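Local coordinates for protein hypothetical methylmalonyl-CoA decarboxylase alpha subunit (Sulfolobus tokodaii, PDB 1X0U) that is of unknown function but belongs to the carboxyl transferase family, with crotonase-like folding of each half of the chain, and assembles as six identical copies, at residues Arg43-Leu48 against Ile169-Ala174; Ala62-Thr67 against Lys73-Gly78; Arg117-Ala122 against Lys155-Ala160; Lys287-Arg292 against Ile405-Tyr410; Tyr392-Ala395 against Pro400-Thr403. All coordinates share one frame; numbering follows the deposited sequence.

In the fold
Two similar crotonase-like halves carry the five contacts. Interactions 1, 2 and 3 belong to the half built on the sheet that contains strands 129-133 and 166-170; interactions 4 and 5 belong to the half whose sheet contains strand 401-406, a strand they share. The centres of interactions 1 and 3 lie about 20 Å apart. The centres of interactions 4 and 5 lie about 19 Å apart. By contrast, the centres of interactions 2 and 4 are about 58 Å apart. Interactions 3 and 5 are about 28 Å apart between centres in one chain, yet they meet across the assembly: V158 of one copy packs on A395 of a neighbouring subunit. Interaction 2 also borders other subunits.

Interaction 1 of 5, residues Arg43-Leu48 against Ile169-Ala174; sequences RERLAL and IMAGPA
R45, on helix 42-49, reaches A171 at the corner where the chain leaves the large sheet of the crotonase-like fold (strand 166-170) for the small two-strand layer that begins at 173. It is a single-residue contact on each side. The two CA atoms stand 9.9 Å apart, a gap that the long arginine spans: with its CG anti to the carbonyl carbon (chi1 -67°) and the chain extended from CG to NE, the guanidinium is delivered straight to the corner.

The polar part is modest. R45 NH2 donates to A171 O over 3.1 Å, but the N-H...O angle of 128° makes this a weak bond. Charge holds the group more firmly from outside the two segments, since NE pairs with E239 and NH1 with D134. Three separate nitrogens are thus engaged, which should fix the rotation of the buried guanidinium and would be expected to favour its charged form.

I169, at the end of strand 166-170, and A171 just after it both bond through their backbones to N133 of the adjacent parallel strand. These bonds probably limit the movement of the corner.

Van der Waals contact completes the approach. Alanine suits this corner because its one small methyl can come close over the face of a planar cation: A171 CB sits over one guanidinium face, offset toward the rim, 3.4 Å from R45 NH2.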
# COMPACT_ATOMS: atom_id res chain seq x y z
N ARG A 43 16.87 10.46 -39.91
CA ARG A 43 15.46 10.63 -40.24
C ARG A 43 14.90 9.56 -41.18
O ARG A 43 13.73 9.20 -41.07
CB ARG A 43 15.21 12.04 -40.78
CG ARG A 43 15.26 13.10 -39.67
CD ARG A 43 15.11 14.53 -40.18
NE ARG A 43 15.29 15.51 -39.10
CZ ARG A 43 14.38 15.82 -38.19
NH1 ARG A 43 13.18 15.25 -38.21
NH2 ARG A 43 14.67 16.70 -37.24
N GLU A 44 15.74 9.05 -42.08
CA GLU A 44 15.29 8.00 -43.00
C GLU A 44 15.02 6.71 -42.21
O GLU A 44 14.08 5.97 -42.49
CB GLU A 44 16.35 7.76 -44.10
CG GLU A 44 16.57 8.99 -44.99
CD GLU A 44 17.70 8.83 -45.99
OE1 GLU A 44 18.74 8.22 -45.66
OE2 GLU A 44 17.56 9.34 -47.12
N ARG A 45 15.84 6.45 -41.19
CA ARG A 45 15.65 5.26 -40.37
C ARG A 45 14.35 5.37 -39.57
O ARG A 45 13.61 4.39 -39.44
CB ARG A 45 16.84 5.09 -39.42
CG ARG A 45 18.14 4.75 -40.11
CD ARG A 45 19.33 5.19 -39.28
NE ARG A 45 20.59 4.63 -39.76
CZ ARG A 45 21.78 4.95 -39.26
NH1 ARG A 45 21.88 5.82 -38.26
NH2 ARG A 45 22.87 4.37 -39.73
N LEU A 46 14.06 6.56 -39.04
CA LEU A 46 12.83 6.77 -38.27
C LEU A 46 11.59 6.60 -39.16
O LEU A 46 10.62 5.97 -38.76
CB LEU A 46 12.81 8.17 -37.63
CG LEU A 46 13.73 8.51 -36.45
CD1 LEU A 46 13.57 9.99 -36.13
CD2 LEU A 46 13.38 7.67 -35.22
N ALA A 47 11.61 7.18 -40.36
CA ALA A 47 10.45 7.06 -41.24
C ALA A 47 10.18 5.59 -41.56
O ALA A 47 9.03 5.19 -41.72
CB ALA A 47 10.67 7.85 -42.55
N LEU A 48 11.23 4.79 -41.66
CA LEU A 48 11.08 3.35 -41.93
C LEU A 48 10.40 2.68 -40.73
O LEU A 48 9.42 1.94 -40.89
CB LEU A 48 12.45 2.70 -42.17
CG LEU A 48 13.01 2.40 -43.57
CD1 LEU A 48 12.03 2.81 -44.66
CD2 LEU A 48 14.33 3.13 -43.74
N ILE A 169 19.39 0.03 -31.61
CA ILE A 169 19.87 -0.39 -32.92
C ILE A 169 21.22 0.29 -32.99
O ILE A 169 21.30 1.52 -33.01
CB ILE A 169 19.00 0.14 -34.09
CG1 ILE A 169 17.60 -0.48 -34.03
CG2 ILE A 169 19.65 -0.21 -35.43
CD1 ILE A 169 16.71 -0.02 -35.16
N MET A 170 22.28 -0.51 -32.97
CA MET A 170 23.62 0.04 -33.06
C MET A 170 23.90 0.18 -34.55
O MET A 170 24.24 -0.80 -35.22
CB MET A 170 24.63 -0.91 -32.40
CG MET A 170 26.09 -0.47 -32.56
SD MET A 170 26.30 1.28 -32.15
CE MET A 170 25.58 1.27 -30.45
N ALA A 171 23.74 1.39 -35.08
CA ALA A 171 23.97 1.62 -36.50
C ALA A 171 25.07 2.66 -36.73
O ALA A 171 24.97 3.51 -37.62
CB ALA A 171 22.66 2.07 -37.18
N GLY A 172 26.13 2.57 -35.92
CA GLY A 172 27.23 3.51 -36.02
C GLY A 172 28.53 2.99 -35.43
O GLY A 172 28.62 1.82 -35.07
N PRO A 173 29.57 3.84 -35.32
CA PRO A 173 30.89 3.53 -34.77
C PRO A 173 31.06 4.02 -33.33
O PRO A 173 31.76 4.99 -33.08
CB PRO A 173 31.81 4.28 -35.72
CG PRO A 173 31.06 5.56 -35.91
CD PRO A 173 29.59 5.15 -36.01
N ALA A 174 30.42 3.33 -32.40
CA ALA A 174 30.47 3.70 -30.99
C ALA A 174 31.78 3.41 -30.26
O ALA A 174 32.31 2.29 -30.31
CB ALA A 174 29.31 3.05 -30.25

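Interaction 2 of 5, residues Ala62-Thr67 against Lys73-Gly78; sequences ATTRAT and KQRFYG
R75 NH1 donates to A66 O over 2.8 Å, the shortest sound bond between two arms of a loop that doubles back between strands 56-57 and 81-88. The arms run roughly antiparallel, 145° apart, and are shaped by an ST turn, in which T64 OG1 accepts from A66 N, and by an inverse gamma turn centred on Q74. The NH1 bond is fairly straight (152°), although it meets the carbonyl from above its plane. A bend at chi2 turns the arginine chain back across the opposite arm. T64 O then lies over the centre of the guanidinium face, 3.1 Å from R75 NH1 but at a poor angle for a hydrogen bond.

Threonine fits position 64 because its two branches do different work: OG1 closes the turn and also bonds to E142, while the methyl T64 CG2 touches R75 NE at 3.6 Å. T63 turns its methyl to the backbone of F76 and sends OG1 to E481 of a neighbouring subunit, tying the loop into the assembly.

At the other end G78 N makes a weak 2.8 Å bond to A62 O. Glycine is apt here because the backbone takes a positive phi (94°), at which a side chain would crowd the preceding carbonyl oxygen. Between the two ends one water bridges the arms, accepting from T64 N and donating to F76 O, each at 3.0 Å.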
# COMPACT_ATOMS: atom_id res chain seq x y z
N ALA A 62 16.33 22.70 -30.52
CA ALA A 62 17.28 22.80 -29.41
C ALA A 62 18.73 22.69 -29.87
O ALA A 62 19.09 21.75 -30.56
CB ALA A 62 16.98 21.73 -28.38
N THR A 63 19.55 23.66 -29.47
CA THR A 63 20.96 23.67 -29.85
C THR A 63 21.91 23.55 -28.67
O THR A 63 21.50 23.53 -27.51
CB THR A 63 21.33 24.98 -30.60
OG1 THR A 63 20.77 26.10 -29.90
CG2 THR A 63 20.81 24.97 -32.02
N THR A 64 23.21 23.47 -28.97
CA THR A 64 24.22 23.38 -27.93
C THR A 64 24.40 24.76 -27.32
O THR A 64 24.14 25.77 -27.97
CB THR A 64 25.57 22.92 -28.48
OG1 THR A 64 26.54 22.96 -27.43
CG2 THR A 64 26.03 23.83 -29.63
N ARG A 65 24.84 24.80 -26.07
CA ARG A 65 25.07 26.05 -25.36
C ARG A 65 26.55 26.22 -25.06
O ARG A 65 26.96 27.23 -24.48
CB ARG A 65 24.30 26.05 -24.04
CG ARG A 65 22.81 25.86 -24.19
CD ARG A 65 22.15 25.81 -22.85
NE ARG A 65 20.72 25.54 -22.92
CZ ARG A 65 19.92 25.56 -21.87
NH1 ARG A 65 20.41 25.84 -20.67
NH2 ARG A 65 18.63 25.29 -22.00
N ALA A 66 27.35 25.23 -25.45
CA ALA A 66 28.79 25.29 -25.23
C ALA A 66 29.35 26.43 -26.07
O ALA A 66 28.77 26.79 -27.10
CB ALA A 66 29.44 23.97 -25.63
N THR A 67 30.47 26.99 -25.65
CA THR A 67 31.08 28.09 -26.38
C THR A 67 32.52 27.78 -26.77
O THR A 67 33.07 28.40 -27.69
CB THR A 67 31.09 29.38 -25.54
OG1 THR A 67 32.41 29.62 -25.05
CG2 THR A 67 30.14 29.25 -24.35
N LYS A 73 29.87 28.67 -32.87
CA LYS A 73 29.63 28.87 -34.29
C LYS A 73 28.85 27.69 -34.87
O LYS A 73 27.93 27.87 -35.68
CB LYS A 73 30.97 29.01 -35.02
CG LYS A 73 31.96 29.93 -34.33
CD LYS A 73 31.46 31.37 -34.31
CE LYS A 73 32.15 32.17 -33.20
NZ LYS A 73 33.63 31.99 -33.17
N GLN A 74 29.23 26.48 -34.45
CA GLN A 74 28.59 25.24 -34.91
C GLN A 74 27.26 24.93 -34.22
O GLN A 74 27.14 23.91 -33.52
CB GLN A 74 29.54 24.05 -34.71
CG GLN A 74 30.61 23.91 -35.78
CD GLN A 74 30.04 23.60 -37.15
OE1 GLN A 74 29.31 24.41 -37.72
NE2 GLN A 74 30.36 22.42 -37.67
N ARG A 75 26.26 25.78 -34.42
CA ARG A 75 24.96 25.54 -33.80
C ARG A 75 23.98 24.83 -34.74
O ARG A 75 23.19 25.47 -35.44
CB ARG A 75 24.35 26.85 -33.29
CG ARG A 75 24.63 27.13 -31.81
CD ARG A 75 26.10 27.36 -31.56
NE ARG A 75 26.46 27.33 -30.14
CZ ARG A 75 25.95 28.12 -29.20
NH1 ARG A 75 26.36 28.00 -27.94
NH2 ARG A 75 25.04 29.04 -29.51
N PHE A 76 24.04 23.51 -34.74
CA PHE A 76 23.15 22.71 -35.57
C PHE A 76 21.84 22.49 -34.82
O PHE A 76 21.86 22.04 -33.68
CB PHE A 76 23.78 21.35 -35.86
CG PHE A 76 24.94 21.39 -36.80
CD1 PHE A 76 24.73 21.48 -38.18
CD2 PHE A 76 26.25 21.32 -36.32
CE1 PHE A 76 25.81 21.47 -39.06
CE2 PHE A 76 27.33 21.31 -37.20
CZ PHE A 76 27.11 21.39 -38.57
N TYR A 77 20.72 22.80 -35.45
CA TYR A 77 19.42 22.59 -34.79
C TYR A 77 19.26 21.11 -34.41
O TYR A 77 19.49 20.23 -35.24
CB TYR A 77 18.28 22.97 -35.72
CG TYR A 77 18.10 24.46 -35.92
CD1 TYR A 77 17.92 25.31 -34.84
CD2 TYR A 77 18.05 25.00 -37.21
CE1 TYR A 77 17.69 26.68 -35.02
CE2 TYR A 77 17.83 26.36 -37.41
CZ TYR A 77 17.64 27.19 -36.31
OH TYR A 77 17.42 28.53 -36.53
N GLY A 78 18.86 20.85 -33.17
CA GLY A 78 18.68 19.48 -32.72
C GLY A 78 19.90 18.90 -32.03
O GLY A 78 19.81 17.85 -31.38
O HOH W 1 23.97 22.38 -31.63

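Interaction 3 of 5, residues Arg117-Ala122 against Lys155-Ala160; sequences RAYELA and KMNVMA
M156 meets the helix carrying Y119 and E120 with every atom of its side chain. Its CB rests against Y119 CB, 3.7 Å away, and also lies near the root of the tyrosine ring. CG continues past the same tyrosine CB. SD then moves on to E120, 4.1 Å from E120 CG, and the methyl CE ends close to the neighbouring helix, 3.7 Å from E120 N. Successive bends at chi2 and chi3 curl the chain along the groove between helices instead of letting it stand straight out. Methionine suits such a place because its flexible thioether can fold against a backbone and a glutamate stem alike.

Segments 117-122 and 155-160 are nearly parallel, their axes 16° apart in direction and 9.9 Å from each other at closest approach. They belong to helices 109-125 and 144-160, each of which links adjacent parallel strands of the large sheet in a beta-alpha-beta crossover of the crotonase-like fold: the first helix leads from strand 91-98 to 129-133, the second from 129-133 to 166-170. Shared direction is therefore built into the topology.

The side chain of Y119 runs past M156 in the opposite sense and brings the phenol to N157, with ring and amide planes 87° apart. N157 ND2 is 2.9 Å from Y119 OH and 3.1 Å from Y119 CZ. S181 bonds to N157 OD1 and anchors the other side of the amide, while Q166 makes a weak hydrogen bond to Y119 OH.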
# COMPACT_ATOMS: atom_id res chain seq x y z
N ARG A 117 14.92 13.34 -21.99
CA ARG A 117 13.54 13.81 -22.02
C ARG A 117 12.61 12.79 -22.69
O ARG A 117 11.46 12.64 -22.29
CB ARG A 117 13.47 15.17 -22.73
CG ARG A 117 12.10 15.58 -23.25
CD ARG A 117 11.04 15.70 -22.18
NE ARG A 117 11.29 16.77 -21.23
CZ ARG A 117 10.39 17.22 -20.36
NH1 ARG A 117 9.17 16.68 -20.34
NH2 ARG A 117 10.69 18.20 -19.51
N ALA A 118 13.12 12.10 -23.71
CA ALA A 118 12.33 11.09 -24.41
C ALA A 118 12.07 9.95 -23.43
O ALA A 118 10.95 9.48 -23.31
CB ALA A 118 13.09 10.57 -25.63
N TYR A 119 13.13 9.52 -22.74
CA TYR A 119 13.00 8.45 -21.76
C TYR A 119 12.06 8.82 -20.62
O TYR A 119 11.35 7.96 -20.11
CB TYR A 119 14.36 8.09 -21.16
CG TYR A 119 15.08 6.98 -21.89
CD1 TYR A 119 16.09 7.27 -22.80
CD2 TYR A 119 14.76 5.64 -21.66
CE1 TYR A 119 16.78 6.25 -23.46
CE2 TYR A 119 15.44 4.62 -22.32
CZ TYR A 119 16.45 4.93 -23.22
OH TYR A 119 17.15 3.93 -23.86
N GLU A 120 12.06 10.10 -20.21
CA GLU A 120 11.18 10.53 -19.12
C GLU A 120 9.73 10.45 -19.57
O GLU A 120 8.85 10.11 -18.80
CB GLU A 120 11.48 11.97 -18.69
CG GLU A 120 12.85 12.23 -18.07
CD GLU A 120 13.01 13.69 -17.63
OE1 GLU A 120 12.40 14.58 -18.27
OE2 GLU A 120 13.73 13.96 -16.65
N LEU A 121 9.48 10.79 -20.82
CA LEU A 121 8.12 10.74 -21.33
C LEU A 121 7.67 9.28 -21.49
O LEU A 121 6.57 8.91 -21.09
CB LEU A 121 8.01 11.48 -22.66
CG LEU A 121 8.00 13.01 -22.57
CD1 LEU A 121 8.08 13.63 -23.96
CD2 LEU A 121 6.72 13.45 -21.87
N ALA A 122 8.54 8.47 -22.08
CA ALA A 122 8.21 7.07 -22.29
C ALA A 122 7.96 6.37 -20.96
O ALA A 122 7.16 5.45 -20.86
CB ALA A 122 9.34 6.37 -23.07
N LYS A 155 21.19 6.90 -16.29
CA LYS A 155 20.28 6.95 -15.16
C LYS A 155 18.89 6.53 -15.63
O LYS A 155 18.22 5.73 -14.99
CB LYS A 155 20.25 8.37 -14.59
CG LYS A 155 20.33 8.45 -13.08
CD LYS A 155 19.07 7.95 -12.44
CE LYS A 155 19.06 8.28 -10.95
NZ LYS A 155 17.79 7.84 -10.30
N MET A 156 18.46 7.08 -16.77
CA MET A 156 17.15 6.76 -17.30
C MET A 156 17.06 5.28 -17.73
O MET A 156 16.00 4.66 -17.62
CB MET A 156 16.83 7.69 -18.47
CG MET A 156 16.69 9.16 -18.07
SD MET A 156 15.52 9.44 -16.70
CE MET A 156 14.02 8.78 -17.41
N ASN A 157 18.16 4.72 -18.20
CA ASN A 157 18.16 3.32 -18.62
C ASN A 157 17.90 2.39 -17.43
O ASN A 157 17.15 1.43 -17.53
CB ASN A 157 19.49 2.97 -19.28
CG ASN A 157 19.68 3.66 -20.61
OD1 ASN A 157 20.76 4.20 -20.89
ND2 ASN A 157 18.65 3.64 -21.44
N VAL A 158 18.52 2.70 -16.30
CA VAL A 158 18.37 1.92 -15.08
C VAL A 158 16.97 2.06 -14.48
O VAL A 158 16.34 1.07 -14.11
CB VAL A 158 19.43 2.32 -14.04
CG1 VAL A 158 19.16 1.64 -12.70
CG2 VAL A 158 20.81 1.93 -14.55
N MET A 159 16.47 3.29 -14.40
CA MET A 159 15.13 3.52 -13.85
C MET A 159 14.07 2.83 -14.69
O MET A 159 13.05 2.37 -14.18
CB MET A 159 14.80 5.01 -13.80
CG MET A 159 15.71 5.86 -12.92
SD MET A 159 15.70 5.37 -11.18
CE MET A 159 17.29 4.53 -11.05
N ALA A 160 14.31 2.77 -16.00
CA ALA A 160 13.36 2.17 -16.93
C ALA A 160 13.54 0.67 -17.05
O ALA A 160 12.67 -0.03 -17.58
CB ALA A 160 13.50 2.83 -18.31

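Interaction 4 of 5, residues Lys287-Arg292 against Ile405-Tyr410; sequences KPYNMR and IVRKSY
This is a buried polar contact in which R407, at the corner between strands 401-406 and 408-410, grips the backbone carbonyl of K287 and lies against Y289 in the segment leading into helix 291-298. R407 NH2 donates to K287 O at 2.8 Å with an angle of 151°, the oxygen close to the guanidinium plane. R407 NH1 adds a weak bond of 3.1 Å to the same K287 O. Both terminal nitrogens therefore converge on one oxygen, and a bend at chi3 (61°) turns the edge of the guanidinium toward it.

Y289 meets the flat cation with its edge. Y289 CE1 stands over the centre of one guanidinium face, 3.7 Å from R407 CZ, and the two planes are 85° apart, so ring and guanidinium form a T and do not stack in parallel. The hydroxyl end crosses V406, with Y289 OH 3.6 Å from V406 CG1. A tyrosine suits the place because its apolar edge and its polar tip are both used.

D368, outside the two segments, bonds directly to both side chains. It pairs with R407 NE and hydrogen-bonds to Y289 OH through one carboxylate oxygen, while its other oxygen pairs with K408 NZ; its negative charge probably offsets part of the charge of the two buried cations.

Just after Y289, N290 occupies the N-cap position of helix 291-298, its OD1 accepting a weak bond from R292 N. Within the crotonase-like half, I294 of this helix packs on Y289 and V406, and strand 363-369, which carries D368, runs alongside 401-406 as its parallel neighbour.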
# COMPACT_ATOMS: atom_id res chain seq x y z
N LYS A 287 23.95 -38.98 -28.36
CA LYS A 287 23.93 -38.54 -29.77
C LYS A 287 23.13 -37.25 -29.96
O LYS A 287 22.00 -37.12 -29.48
CB LYS A 287 23.37 -39.66 -30.66
CG LYS A 287 23.35 -39.31 -32.15
CD LYS A 287 22.78 -40.45 -33.00
CE LYS A 287 22.76 -40.07 -34.47
NZ LYS A 287 22.04 -41.07 -35.30
N PRO A 288 23.69 -36.27 -30.70
CA PRO A 288 23.03 -34.99 -30.95
C PRO A 288 21.91 -35.03 -31.98
O PRO A 288 21.81 -35.96 -32.78
CB PRO A 288 24.18 -34.11 -31.41
CG PRO A 288 24.98 -35.07 -32.24
CD PRO A 288 25.02 -36.30 -31.34
N TYR A 289 21.05 -34.02 -31.94
CA TYR A 289 19.94 -33.91 -32.88
C TYR A 289 19.61 -32.44 -32.93
O TYR A 289 20.27 -31.64 -32.28
CB TYR A 289 18.72 -34.71 -32.40
CG TYR A 289 18.27 -34.33 -31.01
CD1 TYR A 289 18.82 -34.94 -29.89
CD2 TYR A 289 17.32 -33.32 -30.81
CE1 TYR A 289 18.45 -34.57 -28.60
CE2 TYR A 289 16.94 -32.93 -29.53
CZ TYR A 289 17.51 -33.56 -28.43
OH TYR A 289 17.16 -33.17 -27.15
N ASN A 290 18.56 -32.08 -33.67
CA ASN A 290 18.19 -30.68 -33.80
C ASN A 290 17.08 -30.25 -32.83
O ASN A 290 15.90 -30.46 -33.10
CB ASN A 290 17.74 -30.40 -35.24
CG ASN A 290 17.57 -28.93 -35.52
OD1 ASN A 290 17.98 -28.09 -34.72
ND2 ASN A 290 16.97 -28.61 -36.65
N MET A 291 17.48 -29.63 -31.71
CA MET A 291 16.51 -29.16 -30.71
C MET A 291 15.59 -28.09 -31.29
O MET A 291 14.43 -27.96 -30.90
CB MET A 291 17.25 -28.61 -29.48
CG MET A 291 16.34 -27.99 -28.40
SD MET A 291 15.16 -29.14 -27.60
CE MET A 291 13.62 -28.47 -28.13
N ARG A 292 16.11 -27.33 -32.25
CA ARG A 292 15.31 -26.27 -32.87
C ARG A 292 14.14 -26.87 -33.63
O ARG A 292 13.12 -26.23 -33.81
CB ARG A 292 16.16 -25.45 -33.84
CG ARG A 292 17.26 -24.64 -33.20
CD ARG A 292 17.79 -23.57 -34.17
NE ARG A 292 18.77 -22.71 -33.53
CZ ARG A 292 20.00 -23.09 -33.23
NH1 ARG A 292 20.41 -24.32 -33.53
NH2 ARG A 292 20.82 -22.26 -32.60
N ILE A 405 10.97 -32.01 -20.08
CA ILE A 405 12.23 -32.71 -20.21
C ILE A 405 12.16 -33.65 -21.41
O ILE A 405 11.40 -34.62 -21.41
CB ILE A 405 12.53 -33.48 -18.91
CG1 ILE A 405 12.62 -32.48 -17.75
CG2 ILE A 405 13.80 -34.30 -19.06
CD1 ILE A 405 12.90 -33.08 -16.38
N VAL A 406 12.94 -33.33 -22.43
CA VAL A 406 12.99 -34.10 -23.66
C VAL A 406 13.87 -35.34 -23.51
O VAL A 406 13.45 -36.45 -23.83
CB VAL A 406 13.50 -33.21 -24.82
CG1 VAL A 406 13.87 -34.04 -26.04
CG2 VAL A 406 12.42 -32.21 -25.18
N ARG A 407 15.07 -35.15 -22.98
CA ARG A 407 15.98 -36.27 -22.80
C ARG A 407 16.76 -36.16 -21.49
O ARG A 407 16.17 -36.21 -20.41
CB ARG A 407 16.94 -36.39 -23.99
CG ARG A 407 17.65 -37.75 -24.07
CD ARG A 407 18.42 -37.91 -25.40
NE ARG A 407 19.46 -36.90 -25.57
CZ ARG A 407 20.37 -36.93 -26.55
NH1 ARG A 407 21.28 -35.98 -26.64
NH2 ARG A 407 20.35 -37.92 -27.43
N LYS A 408 18.07 -35.99 -21.59
CA LYS A 408 18.89 -35.89 -20.39
C LYS A 408 18.58 -34.68 -19.53
O LYS A 408 18.16 -33.64 -20.02
CB LYS A 408 20.37 -35.86 -20.78
CG LYS A 408 20.85 -37.12 -21.50
CD LYS A 408 22.37 -37.16 -21.59
CE LYS A 408 22.94 -35.91 -22.26
NZ LYS A 408 22.26 -35.68 -23.57
N SER A 409 18.78 -34.84 -18.22
CA SER A 409 18.57 -33.78 -17.25
C SER A 409 19.36 -34.23 -16.03
O SER A 409 18.82 -34.88 -15.13
CB SER A 409 17.09 -33.65 -16.92
OG SER A 409 16.81 -32.39 -16.36
N TYR A 410 20.65 -33.89 -16.03
CA TYR A 410 21.56 -34.31 -14.97
C TYR A 410 22.06 -33.22 -14.03
O TYR A 410 22.20 -32.06 -14.41
CB TYR A 410 22.81 -34.98 -15.57
CG TYR A 410 22.62 -36.13 -16.55
CD1 TYR A 410 21.42 -36.85 -16.62
CD2 TYR A 410 23.68 -36.55 -17.35
CE1 TYR A 410 21.29 -37.96 -17.48
CE2 TYR A 410 23.56 -37.65 -18.20
CZ TYR A 410 22.36 -38.35 -18.25
OH TYR A 410 22.27 -39.43 -19.10

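Interaction 5 of 5, residues Tyr392-Ala395 against Pro400-Thr403; sequences YAFA and PKIT
K401 reaches from the first residue of strand 401-406 to F394, in the last turn of helix 383-396, and its shape decides the contact. CG lies anti to the carbonyl carbon (chi1 -71°), chi2 keeps the chain extended, and a single bend at chi3 (-65°) swings the ammonium toward the helix. CD, at the bend, meets the rim of the phenyl ring near its plane, K401 CD lying 3.9 Å from F394 CD2. Only CD touches the ring edge; the bend carries NZ away to the backbone of the same residue.

There K401 NZ donates to F394 O at 2.7 Å, tilted 33° from the carbonyl plane. A397 O, just beyond the helix, accepts from NZ too, so two carbonyl oxygens hold the buried ammonium. Lysine suits this site well: its positive charge sits at the C-terminal end of a helix, where the partial negative charge of the carbonyls should favour it.

Helix and strand are consecutive elements, the helix returning the chain from strand 363-369 to its parallel neighbour 401-406 in a beta-alpha-beta crossover of the crotonase-like fold. The ring of F394 packs on I353 of helix 343-358 and on S365 and L422, a mostly apolar niche suited to phenylalanine, and the side chains of F394 and K401 run at a slant to each other.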
# COMPACT_ATOMS: atom_id res chain seq x y z
N TYR A 392 19.08 -18.35 -9.82
CA TYR A 392 18.52 -17.14 -9.25
C TYR A 392 17.39 -16.65 -10.14
O TYR A 392 16.28 -16.41 -9.68
CB TYR A 392 19.61 -16.07 -9.14
CG TYR A 392 19.16 -14.79 -8.45
CD1 TYR A 392 18.21 -13.94 -9.03
CD2 TYR A 392 19.66 -14.45 -7.20
CE1 TYR A 392 17.77 -12.78 -8.38
CE2 TYR A 392 19.23 -13.30 -6.54
CZ TYR A 392 18.28 -12.47 -7.13
OH TYR A 392 17.84 -11.35 -6.46
N ALA A 393 17.68 -16.50 -11.43
CA ALA A 393 16.69 -16.00 -12.37
C ALA A 393 15.37 -16.79 -12.38
O ALA A 393 14.29 -16.19 -12.41
CB ALA A 393 17.31 -15.94 -13.74
N PHE A 394 15.44 -18.12 -12.38
CA PHE A 394 14.20 -18.91 -12.38
C PHE A 394 13.52 -18.82 -11.01
O PHE A 394 12.31 -18.62 -10.92
CB PHE A 394 14.49 -20.39 -12.69
CG PHE A 394 14.37 -20.74 -14.15
CD1 PHE A 394 15.41 -21.37 -14.81
CD2 PHE A 394 13.21 -20.44 -14.86
CE1 PHE A 394 15.30 -21.72 -16.15
CE2 PHE A 394 13.09 -20.78 -16.20
CZ PHE A 394 14.13 -21.42 -16.85
N ALA A 395 14.30 -18.97 -9.94
CA ALA A 395 13.74 -18.88 -8.59
C ALA A 395 13.08 -17.52 -8.36
O ALA A 395 12.14 -17.39 -7.58
CB ALA A 395 14.82 -19.12 -7.55
N PRO A 400 4.35 -17.58 -15.37
CA PRO A 400 4.14 -19.03 -15.45
C PRO A 400 5.43 -19.72 -15.92
O PRO A 400 6.13 -19.22 -16.79
CB PRO A 400 3.02 -19.15 -16.47
CG PRO A 400 2.18 -17.93 -16.13
CD PRO A 400 3.23 -16.85 -15.99
N LYS A 401 5.73 -20.87 -15.34
CA LYS A 401 6.91 -21.62 -15.72
C LYS A 401 6.58 -23.10 -15.86
O LYS A 401 6.05 -23.73 -14.94
CB LYS A 401 8.02 -21.42 -14.68
CG LYS A 401 8.62 -20.01 -14.71
CD LYS A 401 9.59 -19.80 -13.57
CE LYS A 401 8.87 -19.86 -12.23
NZ LYS A 401 9.84 -19.72 -11.13
N ILE A 402 6.87 -23.65 -17.04
CA ILE A 402 6.62 -25.06 -17.33
C ILE A 402 7.87 -25.68 -17.93
O ILE A 402 8.49 -25.11 -18.83
CB ILE A 402 5.46 -25.26 -18.34
CG1 ILE A 402 4.16 -24.68 -17.78
CG2 ILE A 402 5.24 -26.73 -18.60
CD1 ILE A 402 3.01 -24.69 -18.77
N THR A 403 8.23 -26.85 -17.42
CA THR A 403 9.39 -27.55 -17.91
C THR A 403 8.99 -28.85 -18.61
O THR A 403 8.14 -29.60 -18.11
CB THR A 403 10.39 -27.88 -16.77
OG1 THR A 403 10.92 -26.66 -16.25
CG2 THR A 403 11.54 -28.73 -17.28